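Local coordinates for protein papillomavirus transcription factor E2 (Human papillomavirus type 18, PDB 1QQH) that regulates viral transcription through its N-terminal activation domain and, as in other papillomaviruses, probably supports DNA replication together with the viral helicase E1, at residues V72-D77 and V96-N101; T80-A85 and S139-S144. The protein carries 1 engineered substitution. One frame throughout, in Å; residues are numbered along the deposited sequence.

Four segments follow one another along the chain, and the two contacts cross rather than nest. Strand 63-75 brings in 72-77, the first side of contact 1. A short loop then leads into 80-85, the first side of contact 2, on strand 81-89. These neighbouring strands are antiparallel and share backbone bonds, Y74 with D82 and V72 with T84. Strand 92-97 follows, and the turn after it closes contact 1 at 96-101, 19 residues from 72-77. Contact 2 closes later, when the C-terminal tail 139-144 returns to strand 81-89. Contact 1 packs that turn against the end of strand 63-75; contact 2 lays the tail along strand 81-89, which lies between strands 63-75 and 92-97 in the sheet.

Contact 1. Residues V72-D77 and V96-N101; sequences VYYMTD and VKEGYN
V96 meets the Y74 ring near the end of a beta hairpin, where strands 92-97 and 100-103 are joined by a type I' turn. Y74 lies on strand 63-75 of the same antiparallel sheet. The V96 carbonyl oxygen approaches the ring obliquely, and a bound water donates to it at 2.7 Å from V96 O. The same water also bonds to the Y74 hydroxyl. It therefore bridges the two segments.

K97 comes next. Over one face, K97 CG lies 4.0 Å from the centroid of the Y74 ring, in a CH-pi contact. With CG anti to the backbone N (chi1 -177°) and the rest of the chain extended, the lysine runs past the ring. Its CE also comes near Y74 CD1.

E98 gives the one direct hydrogen bond between the segments. Its backbone N donates to Y74 OH at 3.2 Å, with an N-H...O angle of 162°. This bond and the water both hold the phenol oxygen. The end of the E98 side chain reaches T76 and D77. E98 OE2 lies 3.7 Å from T76 CA, and E98 OE1 is 3.1 Å from D77 OD2. These carboxylates are not hydrogen-bonded as modelled; the like charges could raise the pKa of one, although both side chains are open to solvent. T76 OG1 and T80 OG1 are hydrogen-bonded.

E98 and G99, the two central residues of the turn, both have positive phi. The chain then folds back at Y100. Two backbone bonds close the turn: K97 N to Y100 O at 2.8 Å, and Y100 N to K97 O at 3.2 Å.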
# COMPACT_ATOMS: atom_id res chain seq x y z
N VAL A 72 -5.16 15.73 1.70
CA VAL A 72 -5.46 15.09 2.97
C VAL A 72 -6.70 14.24 2.80
O VAL A 72 -7.73 14.72 2.29
CB VAL A 72 -5.71 16.14 4.07
CG1 VAL A 72 -6.18 15.44 5.35
CG2 VAL A 72 -4.44 16.94 4.32
N TYR A 73 -6.61 12.98 3.20
CA TYR A 73 -7.72 12.05 3.09
C TYR A 73 -8.24 11.72 4.48
O TYR A 73 -7.57 11.06 5.28
CB TYR A 73 -7.28 10.76 2.39
CG TYR A 73 -6.71 10.97 1.00
CD1 TYR A 73 -5.53 11.68 0.82
CD2 TYR A 73 -7.37 10.49 -0.13
CE1 TYR A 73 -5.01 11.91 -0.46
CE2 TYR A 73 -6.87 10.71 -1.41
CZ TYR A 73 -5.69 11.42 -1.57
OH TYR A 73 -5.19 11.67 -2.82
N TYR A 74 -9.45 12.18 4.76
CA TYR A 74 -10.07 11.93 6.05
C TYR A 74 -11.34 11.14 5.82
O TYR A 74 -11.86 11.10 4.70
CB TYR A 74 -10.38 13.25 6.76
CG TYR A 74 -11.40 14.12 6.05
CD1 TYR A 74 -12.75 14.02 6.36
CD2 TYR A 74 -11.00 15.04 5.07
CE1 TYR A 74 -13.70 14.84 5.74
CE2 TYR A 74 -11.95 15.87 4.44
CZ TYR A 74 -13.29 15.76 4.78
OH TYR A 74 -14.23 16.58 4.20
N MET A 75 -11.84 10.51 6.87
CA MET A 75 -13.06 9.73 6.76
C MET A 75 -14.20 10.42 7.51
O MET A 75 -14.05 10.82 8.67
CB MET A 75 -12.82 8.32 7.32
CG MET A 75 -14.00 7.38 7.18
SD MET A 75 -13.70 5.75 7.92
CE MET A 75 -13.53 4.72 6.44
N THR A 76 -15.34 10.57 6.85
CA THR A 76 -16.50 11.21 7.47
C THR A 76 -17.05 10.28 8.55
O THR A 76 -16.66 9.12 8.65
CB THR A 76 -17.62 11.49 6.45
OG1 THR A 76 -18.19 10.26 6.01
CG2 THR A 76 -17.06 12.24 5.25
N ASP A 77 -17.97 10.80 9.35
CA ASP A 77 -18.58 10.00 10.41
C ASP A 77 -19.20 8.78 9.73
O ASP A 77 -19.05 7.65 10.20
CB ASP A 77 -19.67 10.83 11.10
CG ASP A 77 -19.24 12.27 11.34
OD1 ASP A 77 -18.26 12.49 12.09
OD2 ASP A 77 -19.87 13.18 10.76
N VAL A 96 -10.13 21.42 5.75
CA VAL A 96 -11.55 21.58 6.01
C VAL A 96 -12.16 20.19 6.08
O VAL A 96 -12.09 19.43 5.13
CB VAL A 96 -12.23 22.40 4.89
CG1 VAL A 96 -13.70 22.63 5.23
CG2 VAL A 96 -11.51 23.72 4.71
N LYS A 97 -12.72 19.87 7.24
CA LYS A 97 -13.33 18.57 7.44
C LYS A 97 -14.84 18.74 7.58
O LYS A 97 -15.34 19.19 8.62
CB LYS A 97 -12.76 17.91 8.69
CG LYS A 97 -13.29 16.51 8.94
CD LYS A 97 -12.70 15.91 10.20
CE LYS A 97 -13.20 14.50 10.42
NZ LYS A 97 -12.64 13.93 11.67
N GLU A 98 -15.57 18.38 6.53
CA GLU A 98 -17.01 18.51 6.53
C GLU A 98 -17.38 19.96 6.81
O GLU A 98 -18.14 20.27 7.72
CB GLU A 98 -17.62 17.57 7.58
CG GLU A 98 -17.33 16.08 7.32
CD GLU A 98 -17.99 15.15 8.33
OE1 GLU A 98 -19.23 15.10 8.36
OE2 GLU A 98 -17.26 14.47 9.08
N GLY A 99 -16.79 20.86 6.02
CA GLY A 99 -17.05 22.28 6.14
C GLY A 99 -16.36 23.06 7.24
O GLY A 99 -16.46 24.29 7.27
N TYR A 100 -15.66 22.38 8.15
CA TYR A 100 -14.99 23.07 9.24
C TYR A 100 -13.47 22.97 9.27
O TYR A 100 -12.89 21.88 9.13
CB TYR A 100 -15.54 22.58 10.59
CG TYR A 100 -16.99 22.94 10.77
CD1 TYR A 100 -18.00 22.17 10.18
CD2 TYR A 100 -17.37 24.09 11.47
CE1 TYR A 100 -19.34 22.54 10.28
CE2 TYR A 100 -18.71 24.47 11.58
CZ TYR A 100 -19.68 23.69 10.98
OH TYR A 100 -21.00 24.07 11.04
N ASN A 101 -12.82 24.12 9.45
CA ASN A 101 -11.37 24.18 9.51
C ASN A 101 -10.88 23.33 10.67
O ASN A 101 -11.30 23.52 11.80
CB ASN A 101 -10.91 25.62 9.71
CG ASN A 101 -11.27 26.51 8.53
OD1 ASN A 101 -11.68 26.03 7.47
ND2 ASN A 101 -11.11 27.82 8.72
O HOH W 1 -13.54 19.48 2.87

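Contact 2. Residues T80-A85 and S139-S144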
# COMPACT_ATOMS: atom_id res chain seq x y z
N THR A 80 -17.11 7.51 5.02
CA THR A 80 -16.71 7.69 3.63
C THR A 80 -15.45 8.55 3.57
O THR A 80 -15.27 9.47 4.38
CB THR A 80 -17.81 8.36 2.79
OG1 THR A 80 -17.91 9.75 3.14
CG2 THR A 80 -19.15 7.70 3.05
N TRP A 81 -14.57 8.24 2.63
CA TRP A 81 -13.32 8.98 2.49
C TRP A 81 -13.42 10.20 1.59
O TRP A 81 -13.84 10.11 0.44
CB TRP A 81 -12.21 8.07 1.97
CG TRP A 81 -11.80 7.03 2.96
CD1 TRP A 81 -12.33 5.79 3.11
CD2 TRP A 81 -10.82 7.18 3.99
NE1 TRP A 81 -11.76 5.16 4.19
CE2 TRP A 81 -10.82 5.99 4.75
CE3 TRP A 81 -9.94 8.21 4.36
CZ2 TRP A 81 -9.99 5.80 5.85
CZ3 TRP A 81 -9.11 8.02 5.45
CH2 TRP A 81 -9.14 6.82 6.19
N ASP A 82 -13.04 11.35 2.12
CA ASP A 82 -13.04 12.59 1.35
C ASP A 82 -11.60 13.04 1.20
O ASP A 82 -10.73 12.68 1.99
CB ASP A 82 -13.86 13.68 2.04
CG ASP A 82 -15.35 13.44 1.94
OD1 ASP A 82 -15.82 13.07 0.84
OD2 ASP A 82 -16.04 13.62 2.97
N LYS A 83 -11.35 13.84 0.17
CA LYS A 83 -10.02 14.34 -0.13
C LYS A 83 -10.05 15.87 -0.18
O LYS A 83 -10.91 16.46 -0.83
CB LYS A 83 -9.58 13.75 -1.48
CG LYS A 83 -8.32 14.31 -2.08
CD LYS A 83 -8.09 13.69 -3.45
CE LYS A 83 -6.95 14.34 -4.18
NZ LYS A 83 -6.75 13.71 -5.51
N THR A 84 -9.12 16.50 0.52
CA THR A 84 -9.05 17.95 0.54
C THR A 84 -7.62 18.46 0.68
O THR A 84 -6.69 17.69 0.89
CB THR A 84 -9.91 18.54 1.68
OG1 THR A 84 -9.96 19.97 1.55
CG2 THR A 84 -9.32 18.18 3.04
N ALA A 85 -7.45 19.77 0.54
CA ALA A 85 -6.12 20.36 0.63
C ALA A 85 -5.77 20.80 2.04
O ALA A 85 -6.63 20.94 2.91
CB ALA A 85 -6.02 21.56 -0.30
N SER A 139 -6.20 20.73 -4.49
CA SER A 139 -6.84 19.43 -4.25
C SER A 139 -8.25 19.52 -3.67
O SER A 139 -8.50 20.29 -2.74
CB SER A 139 -5.98 18.58 -3.30
OG SER A 139 -4.74 18.23 -3.89
N ASP A 140 -9.15 18.71 -4.22
CA ASP A 140 -10.53 18.64 -3.74
C ASP A 140 -10.99 17.18 -3.84
O ASP A 140 -10.17 16.29 -4.10
CB ASP A 140 -11.45 19.58 -4.54
CG ASP A 140 -11.58 19.18 -6.01
OD1 ASP A 140 -10.92 18.21 -6.44
OD2 ASP A 140 -12.35 19.86 -6.73
N ASP A 141 -12.28 16.92 -3.64
CA ASP A 141 -12.80 15.55 -3.70
C ASP A 141 -12.48 14.81 -5.00
O ASP A 141 -12.57 13.58 -5.04
CB ASP A 141 -14.32 15.54 -3.48
CG ASP A 141 -14.70 15.75 -2.03
OD1 ASP A 141 -13.99 15.25 -1.14
OD2 ASP A 141 -15.74 16.41 -1.79
N THR A 142 -12.10 15.54 -6.04
CA THR A 142 -11.77 14.94 -7.32
C THR A 142 -10.59 13.98 -7.21
O THR A 142 -9.61 14.26 -6.52
CB THR A 142 -11.41 16.02 -8.37
OG1 THR A 142 -12.53 16.89 -8.57
CG2 THR A 142 -11.03 15.38 -9.70
N VAL A 143 -10.70 12.84 -7.90
CA VAL A 143 -9.64 11.83 -7.91
C VAL A 143 -8.55 12.29 -8.87
O VAL A 143 -8.83 12.93 -9.89
CB VAL A 143 -10.18 10.46 -8.39
CG1 VAL A 143 -9.04 9.45 -8.49
CG2 VAL A 143 -11.23 9.96 -7.42
N SER A 144 -7.30 11.98 -8.54
CA SER A 144 -6.16 12.35 -9.38
C SER A 144 -6.07 11.50 -10.64
O SER A 144 -5.96 12.09 -11.73
CB SER A 144 -4.86 12.24 -8.58
OG SER A 144 -4.80 13.22 -7.57
OXT SER A 144 -6.10 10.26 -10.51
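K83 places its CG anti to the backbone N (chi1 171°) and stays extended to NZ, which carries the ammonium across to T142 and S144. The D141 side chain starts out away from the strand, but with CG beside its own backbone N (chi1 -75°) its carboxylate swings back to K83 N. These two groups join strand 81-89 of the antiparallel sheet to the C-terminal tail. The tail runs antiparallel to the strand, with D141 beside K83, D140 beside T84 and S139 beside A85, but as a loop and not as a further strand.

At the backbone, K83 N donates to D141 OD1 at 3.3 Å. The bond meets the oxygen nearly along its C-O axis. The same D141 OD1 lies 3.5 Å from D82 OD1. This acidic pair is probably unfavourable, and the K83 N-H, which donates to D141 OD1, probably eases it.

The lysine methylenes run alongside D140 O, with K83 CG 3.4 Å from D140 O. An Asx turn bends the tail here: T142 N donates to D140 OD1 at 2.9 Å, from well above the carboxylate plane. Beyond this turn, T142 O faces the lysine ammonium. S139 lies close to A85, and its OG bonds to S71 on strand 63-75.

The lysine ammonium is held by E25, T142 and S144. E25 makes a salt bridge with it and also accepts a bond from S144 N. T142 O accepts within its carbonyl plane, 3.1 Å from K83 NZ. S144 is the last residue of the fragment, and K83 NZ donates to S144 OG at 2.9 Å.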